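Local structure of serine protease inhibitor 4, isoform B (Drosophila melanogaster, 4P0F) at residues Asn54-Ala57 and Thr58-Gln62; Glu284-Lys288 and Leu289-Arg293. The protein probably inhibits serine-type, and perhaps also cysteine-type, endopeptidases as a member of the serpin family, and is seen here in its cleaved form. One frame throughout, in Å; residues are numbered along the deposited sequence.

Overall arrangement
Both contacts are local, each made within one continuous run of chain, and they come in series: contact 1 lies in helix 54-64, near the start of the protein, and contact 2 at the end of the short helix 283-288, where the chain enters the loop that leads to strand 311-324. Far apart in sequence, they are neighbours in space, with centres about 11 Å apart on the same side of the serpin domain. They touch directly, Q59 OE1 taking a probable hydrogen bond from R293 N at 2.9 Å, while M291 packs on L60. The loop after helix 283-288 is thereby fastened to helix 54-64, joining two distant parts of the serpin sequence.

Contact 1: residues Asn54-Ala57 and Thr58-Gln62; sequences NETA and TQLDQ
E55 and Q59, one turn apart near the start of helix 54-64, meet through their polar ends, and the Q59 side chain also runs past the E55 carbonyl. Its CB and CG both rest 3.4 Å from E55 O, the carbonyl oxygen that accepts Q59 N at 2.9 Å in the regular helical bond. With Q59 CG set beside its own backbone N (chi1 -79°) and the chain extended beyond, CD is carried to the E55 carboxylate, 4.1 Å from E55 OE2. At the tip, Q59 NE2 reaches E55 OE2 at 3.2 Å in a bent, weak hydrogen bond, the amide and carboxylate planes standing 80° apart. The other amide atom, Q59 OE1, has its stronger partner in R293 N. An alanine here is likely to cost R293 N its acceptor and leave the E55 carboxylate freer to swing, since its ion pair to R293 is itself long and weak. Two residues further on the same i to i+4 bond recurs: D61 N binds A57 O at 2.9 Å, while D61 CG lies 3.3 Å from that same oxygen. Its carboxylate forms a salt bridge with R49 of helix 38-49, on which A57 and L60 also pack. Towards the loop after helix 283-288, T56 OG1 hydrogen-bonds E300, and the T56 side chain touches R293 and F301.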
ATOM      1  N   ASN A  54      12.129  -3.902 -23.365  1.00 19.98           N
ATOM      2  CA  ASN A  54      11.793  -5.222 -23.898  1.00 21.38           C
ATOM      3  C   ASN A  54      10.779  -5.975 -23.034  1.00 20.85           C
ATOM      4  O   ASN A  54       9.830  -5.373 -22.538  1.00 20.38           O
ATOM      5  CB  ASN A  54      13.074  -6.040 -24.059  1.00 20.32           C
ATOM      6  CG  ASN A  54      14.148  -5.288 -24.836  1.00 35.41           C
ATOM      7  OD1 ASN A  54      13.857  -4.637 -25.838  1.00 32.42           O
ATOM      8  ND2 ASN A  54      15.388  -5.364 -24.367  1.00 38.95           N
ATOM      9  N   GLU A  55      10.966  -7.282 -22.841  1.00 21.10           N
ATOM     10  CA  GLU A  55       9.965  -8.082 -22.106  1.00 20.29           C
ATOM     11  C   GLU A  55       9.857  -7.701 -20.631  1.00 16.74           C
ATOM     12  O   GLU A  55       8.783  -7.832 -20.018  1.00 19.83           O
ATOM     13  CB  GLU A  55      10.271  -9.581 -22.225  1.00 25.97           C
ATOM     14  CG  GLU A  55       9.177 -10.444 -21.606  1.00 26.86           C
ATOM     15  CD  GLU A  55       9.480 -11.928 -21.599  1.00 32.52           C
ATOM     16  OE1 GLU A  55      10.424 -12.370 -22.290  1.00 30.77           O
ATOM     17  OE2 GLU A  55       8.758 -12.657 -20.877  1.00 29.16           O
ATOM     18  N   THR A  56      10.947  -7.223 -20.042  1.00 16.43           N
ATOM     19  CA  THR A  56      10.895  -6.758 -18.668  1.00 16.43           C
ATOM     20  C   THR A  56       9.883  -5.621 -18.552  1.00 15.35           C
ATOM     21  O   THR A  56       9.033  -5.619 -17.654  1.00 16.77           O
ATOM     22  CB  THR A  56      12.297  -6.300 -18.185  1.00 14.45           C
ATOM     23  OG1 THR A  56      13.207  -7.402 -18.268  1.00 18.30           O
ATOM     24  CG2 THR A  56      12.250  -5.796 -16.748  1.00 18.15           C
ATOM     25  N   ALA A  57       9.959  -4.657 -19.462  1.00 16.86           N
ATOM     26  CA  ALA A  57       9.035  -3.529 -19.440  1.00 16.97           C
ATOM     27  C   ALA A  57       7.605  -3.992 -19.699  1.00 18.70           C
ATOM     28  O   ALA A  57       6.667  -3.512 -19.070  1.00 17.39           O
ATOM     29  CB  ALA A  57       9.434  -2.493 -20.464  1.00 21.61           C
ATOM     30  N   THR A  58       7.434  -4.902 -20.648  1.00 15.52           N
ATOM     31  CA  THR A  58       6.096  -5.370 -20.970  1.00 16.83           C
ATOM     32  C   THR A  58       5.461  -6.090 -19.777  1.00 16.54           C
ATOM     33  O   THR A  58       4.277  -5.881 -19.489  1.00 17.34           O
ATOM     34  CB  THR A  58       6.111  -6.296 -22.186  1.00 16.88           C
ATOM     35  OG1 THR A  58       6.709  -5.612 -23.301  1.00 21.58           O
ATOM     36  CG2 THR A  58       4.715  -6.707 -22.566  1.00 18.00           C
ATOM     37  N   GLN A  59       6.228  -6.948 -19.106  1.00 15.47           N
ATOM     38  CA  GLN A  59       5.729  -7.641 -17.917  1.00 18.14           C
ATOM     39  C   GLN A  59       5.262  -6.637 -16.861  1.00 14.72           C
ATOM     40  O   GLN A  59       4.182  -6.792 -16.285  1.00 16.52           O
ATOM     41  CB  GLN A  59       6.799  -8.554 -17.314  1.00 20.15           C
ATOM     42  CG  GLN A  59       6.982  -9.879 -18.026  1.00 23.94           C
ATOM     43  CD  GLN A  59       7.886 -10.835 -17.259  1.00 23.03           C
ATOM     44  OE1 GLN A  59       8.403 -10.500 -16.185  1.00 15.97           O
ATOM     45  NE2 GLN A  59       8.077 -12.028 -17.804  1.00 27.20           N
ATOM     46  N   LEU A  60       6.073  -5.610 -16.613  1.00 13.00           N
ATOM     47  CA  LEU A  60       5.716  -4.594 -15.626  1.00 13.79           C
ATOM     48  C   LEU A  60       4.437  -3.846 -16.030  1.00 15.53           C
ATOM     49  O   LEU A  60       3.533  -3.688 -15.214  1.00 15.56           O
ATOM     50  CB  LEU A  60       6.876  -3.618 -15.419  1.00 15.84           C
ATOM     51  CG  LEU A  60       7.956  -4.196 -14.506  1.00 14.16           C
ATOM     52  CD1 LEU A  60       9.278  -3.455 -14.712  1.00 14.68           C
ATOM     53  CD2 LEU A  60       7.535  -4.141 -13.054  1.00 17.85           C
ATOM     54  N   ASP A  61       4.343  -3.416 -17.286  1.00 15.61           N
ATOM     55  CA  ASP A  61       3.132  -2.752 -17.772  1.00 17.03           C
ATOM     56  C   ASP A  61       1.884  -3.589 -17.521  1.00 18.89           C
ATOM     57  O   ASP A  61       0.889  -3.104 -16.993  1.00 18.16           O
ATOM     58  CB  ASP A  61       3.212  -2.459 -19.276  1.00 20.06           C
ATOM     59  CG  ASP A  61       4.194  -1.362 -19.617  1.00 22.32           C
ATOM     60  OD1 ASP A  61       4.595  -0.617 -18.710  1.00 22.47           O
ATOM     61  OD2 ASP A  61       4.548  -1.239 -20.816  1.00 21.36           O
ATOM     62  N   GLN A  62       1.932  -4.852 -17.922  1.00 13.64           N
ATOM     63  CA  GLN A  62       0.742  -5.674 -17.909  1.00 15.16           C
ATOM     64  C   GLN A  62       0.465  -6.251 -16.526  1.00 23.58           C
ATOM     65  O   GLN A  62      -0.686  -6.438 -16.165  1.00 21.82           O
ATOM     66  CB  GLN A  62       0.865  -6.782 -18.957  1.00 19.12           C
ATOM     67  CG  GLN A  62       1.122  -6.197 -20.330  1.00 21.50           C
ATOM     68  CD  GLN A  62       1.287  -7.248 -21.393  1.00 25.13           C
ATOM     69  OE1 GLN A  62       1.446  -8.426 -21.098  1.00 26.85           O
ATOM     70  NE2 GLN A  62       1.241  -6.823 -22.640  1.00 22.13           N
TER

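Contact 2: residues Glu284-Lys288 and Leu289-Arg293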
ATOM      1  N   GLU A 284       8.318 -12.642  -4.457  1.00 16.53           N
ATOM      2  CA  GLU A 284       7.471 -13.797  -4.698  1.00 20.81           C
ATOM      3  C   GLU A 284       6.095 -13.370  -5.225  1.00 18.45           C
ATOM      4  O   GLU A 284       5.577 -13.984  -6.163  1.00 21.73           O
ATOM      5  CB  GLU A 284       7.337 -14.624  -3.420  1.00 24.37           C
ATOM      6  CG  GLU A 284       6.595 -15.941  -3.596  1.00 45.94           C
ATOM      7  CD  GLU A 284       6.399 -16.673  -2.280  1.00 55.40           C
ATOM      8  OE1 GLU A 284       7.212 -16.465  -1.357  1.00 40.13           O
ATOM      9  OE2 GLU A 284       5.426 -17.444  -2.160  1.00 58.02           O
ATOM     10  N   VAL A 285       5.518 -12.322  -4.644  1.00 19.05           N
ATOM     11  CA  VAL A 285       4.226 -11.806  -5.104  1.00 17.58           C
ATOM     12  C   VAL A 285       4.340 -11.364  -6.569  1.00 18.70           C
ATOM     13  O   VAL A 285       3.494 -11.718  -7.396  1.00 17.53           O
ATOM     14  CB  VAL A 285       3.730 -10.632  -4.228  1.00 17.60           C
ATOM     15  CG1 VAL A 285       2.620  -9.846  -4.917  1.00 19.06           C
ATOM     16  CG2 VAL A 285       3.249 -11.150  -2.886  1.00 19.34           C
ATOM     17  N   PHE A 286       5.389 -10.616  -6.895  1.00 17.07           N
ATOM     18  CA  PHE A 286       5.562 -10.146  -8.274  1.00 15.74           C
ATOM     19  C   PHE A 286       5.747 -11.300  -9.242  1.00 19.39           C
ATOM     20  O   PHE A 286       5.214 -11.271 -10.350  1.00 19.17           O
ATOM     21  CB  PHE A 286       6.740  -9.188  -8.382  1.00 14.29           C
ATOM     22  CG  PHE A 286       6.383  -7.762  -8.102  1.00 15.26           C
ATOM     23  CD1 PHE A 286       5.919  -7.380  -6.858  1.00 21.18           C
ATOM     24  CD2 PHE A 286       6.526  -6.799  -9.075  1.00 18.18           C
ATOM     25  CE1 PHE A 286       5.597  -6.065  -6.606  1.00 17.86           C
ATOM     26  CE2 PHE A 286       6.201  -5.492  -8.829  1.00 17.53           C
ATOM     27  CZ  PHE A 286       5.735  -5.123  -7.581  1.00 16.39           C
ATOM     28  N   GLN A 287       6.500 -12.318  -8.836  1.00 15.75           N
ATOM     29  CA  GLN A 287       6.660 -13.496  -9.669  1.00 18.75           C
ATOM     30  C   GLN A 287       5.325 -14.193  -9.922  1.00 20.73           C
ATOM     31  O   GLN A 287       5.022 -14.602 -11.051  1.00 21.60           O
ATOM     32  CB  GLN A 287       7.648 -14.458  -9.021  1.00 22.56           C
ATOM     33  CG  GLN A 287       9.079 -13.935  -9.061  1.00 25.23           C
ATOM     34  CD  GLN A 287      10.013 -14.721  -8.172  1.00 39.50           C
ATOM     35  OE1 GLN A 287       9.581 -15.376  -7.222  1.00 31.88           O
ATOM     36  NE2 GLN A 287      11.299 -14.670  -8.481  1.00 38.69           N
ATOM     37  N   LYS A 288       4.521 -14.322  -8.875  1.00 19.66           N
ATOM     38  CA  LYS A 288       3.225 -14.979  -9.003  1.00 22.17           C
ATOM     39  C   LYS A 288       2.237 -14.156  -9.825  1.00 27.66           C
ATOM     40  O   LYS A 288       1.242 -14.695 -10.317  1.00 29.05           O
ATOM     41  CB  LYS A 288       2.633 -15.266  -7.630  1.00 21.51           C
ATOM     42  CG  LYS A 288       3.341 -16.379  -6.888  1.00 27.61           C
ATOM     43  CD  LYS A 288       2.810 -16.478  -5.471  1.00 39.49           C
ATOM     44  CE  LYS A 288       3.448 -17.615  -4.691  1.00 51.40           C
ATOM     45  NZ  LYS A 288       2.903 -17.653  -3.300  1.00 62.98           N
ATOM     46  N   LEU A 289       2.505 -12.863  -9.970  1.00 21.53           N
ATOM     47  CA  LEU A 289       1.681 -11.994 -10.807  1.00 17.56           C
ATOM     48  C   LEU A 289       2.298 -11.809 -12.199  1.00 20.02           C
ATOM     49  O   LEU A 289       1.896 -10.924 -12.949  1.00 21.70           O
ATOM     50  CB  LEU A 289       1.473 -10.643 -10.130  1.00 18.99           C
ATOM     51  CG  LEU A 289       0.657 -10.714  -8.832  1.00 18.00           C
ATOM     52  CD1 LEU A 289       0.560  -9.360  -8.166  1.00 20.93           C
ATOM     53  CD2 LEU A 289      -0.725 -11.258  -9.093  1.00 20.10           C
ATOM     54  N   GLY A 290       3.254 -12.666 -12.544  1.00 19.78           N
ATOM     55  CA  GLY A 290       3.788 -12.723 -13.894  1.00 20.98           C
ATOM     56  C   GLY A 290       4.879 -11.724 -14.203  1.00 23.04           C
ATOM     57  O   GLY A 290       5.151 -11.457 -15.374  1.00 20.09           O
ATOM     58  N   MET A 291       5.515 -11.190 -13.164  1.00 19.17           N
ATOM     59  CA  MET A 291       6.581 -10.205 -13.335  1.00 14.42           C
ATOM     60  C   MET A 291       7.936 -10.741 -12.849  1.00 18.82           C
ATOM     61  O   MET A 291       8.654 -10.062 -12.114  1.00 21.73           O
ATOM     62  CB  MET A 291       6.215  -8.909 -12.615  1.00 14.53           C
ATOM     63  CG  MET A 291       4.981  -8.244 -13.214  1.00 15.29           C
ATOM     64  SD  MET A 291       4.430  -6.758 -12.348  1.00 17.95           S
ATOM     65  CE  MET A 291       3.510  -7.459 -10.968  1.00 21.55           C
ATOM     66  N   SER A 292       8.288 -11.943 -13.301  1.00 17.96           N
ATOM     67  CA  SER A 292       9.517 -12.620 -12.865  1.00 17.97           C
ATOM     68  C   SER A 292      10.791 -12.105 -13.508  1.00 20.29           C
ATOM     69  O   SER A 292      11.866 -12.211 -12.913  1.00 16.59           O
ATOM     70  CB  SER A 292       9.424 -14.121 -13.146  1.00 23.86           C
ATOM     71  OG  SER A 292       8.489 -14.724 -12.275  1.00 35.61           O
ATOM     72  N   ARG A 293      10.704 -11.583 -14.727  1.00 18.08           N
ATOM     73  CA  ARG A 293      11.923 -11.306 -15.488  1.00 17.64           C
ATOM     74  C   ARG A 293      12.834 -10.259 -14.822  1.00 16.71           C
ATOM     75  O   ARG A 293      14.069 -10.356 -14.903  1.00 16.75           O
ATOM     76  CB  ARG A 293      11.562 -10.868 -16.912  1.00 19.83           C
ATOM     77  CG  ARG A 293      12.714 -10.918 -17.901  1.00 22.66           C
ATOM     78  CD  ARG A 293      12.195 -10.817 -19.329  1.00 20.39           C
ATOM     79  NE  ARG A 293      13.258 -10.738 -20.321  1.00 21.67           N
ATOM     80  CZ  ARG A 293      13.804 -11.786 -20.934  1.00 22.43           C
ATOM     81  NH1 ARG A 293      13.402 -13.020 -20.652  1.00 28.31           N
ATOM     82  NH2 ARG A 293      14.763 -11.597 -21.831  1.00 25.96           N
TER
HETATM   83  O   HOH W   1      12.630 -14.268 -11.271  1.00 26.18           O
HETATM   84  O   HOH W   2       6.288 -15.401 -13.357  1.00 40.81           O
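A Schellman motif ends helix 283-288, with F286 and Q287 supplying the carbonyls and G290 the C-prime residue. M291 N reaches back to F286 O at 2.8 Å, and G290 N comes to Q287 O at 3.0 Å, well out of the plane of the carbonyl (66°). L289 N still bonds V285 O, as in the helix, and adds a weak link to F286 O. The positive phi of G290, 84°, turns the chain out of the helix and back along its side, as the motif requires. This reversal brings M291 against F286, five residues earlier. The M291 chain is extended through chi2 and then bends at chi3 (-81°), laying CE 3.6 Å from F286 CD2. M291 SD sits 4.8 Å from the centroid of the F286 ring, an oblique Met-aromatic contact. Both side chains are buried against helix 54-64, where F286 touches L64 and M291 touches L60 and L64; F286 also packs on I41 and A45 of helix 38-49. On another side of the turn, V285 and L289 lie side by side, with V285 CG1 3.9 Å from L289 CD1, and V285 continues onto helix 6-28. Water lines the polar side: one molecule accepts from Q287 NE2 while donating to S292 O, and a second donates to Q287 O. Q287 CG packs directly on S292 OG as well. One turn back, K288 NZ forms a salt bridge with E284 OE2 at 2.8 Å, meeting the carboxylate on its anti side.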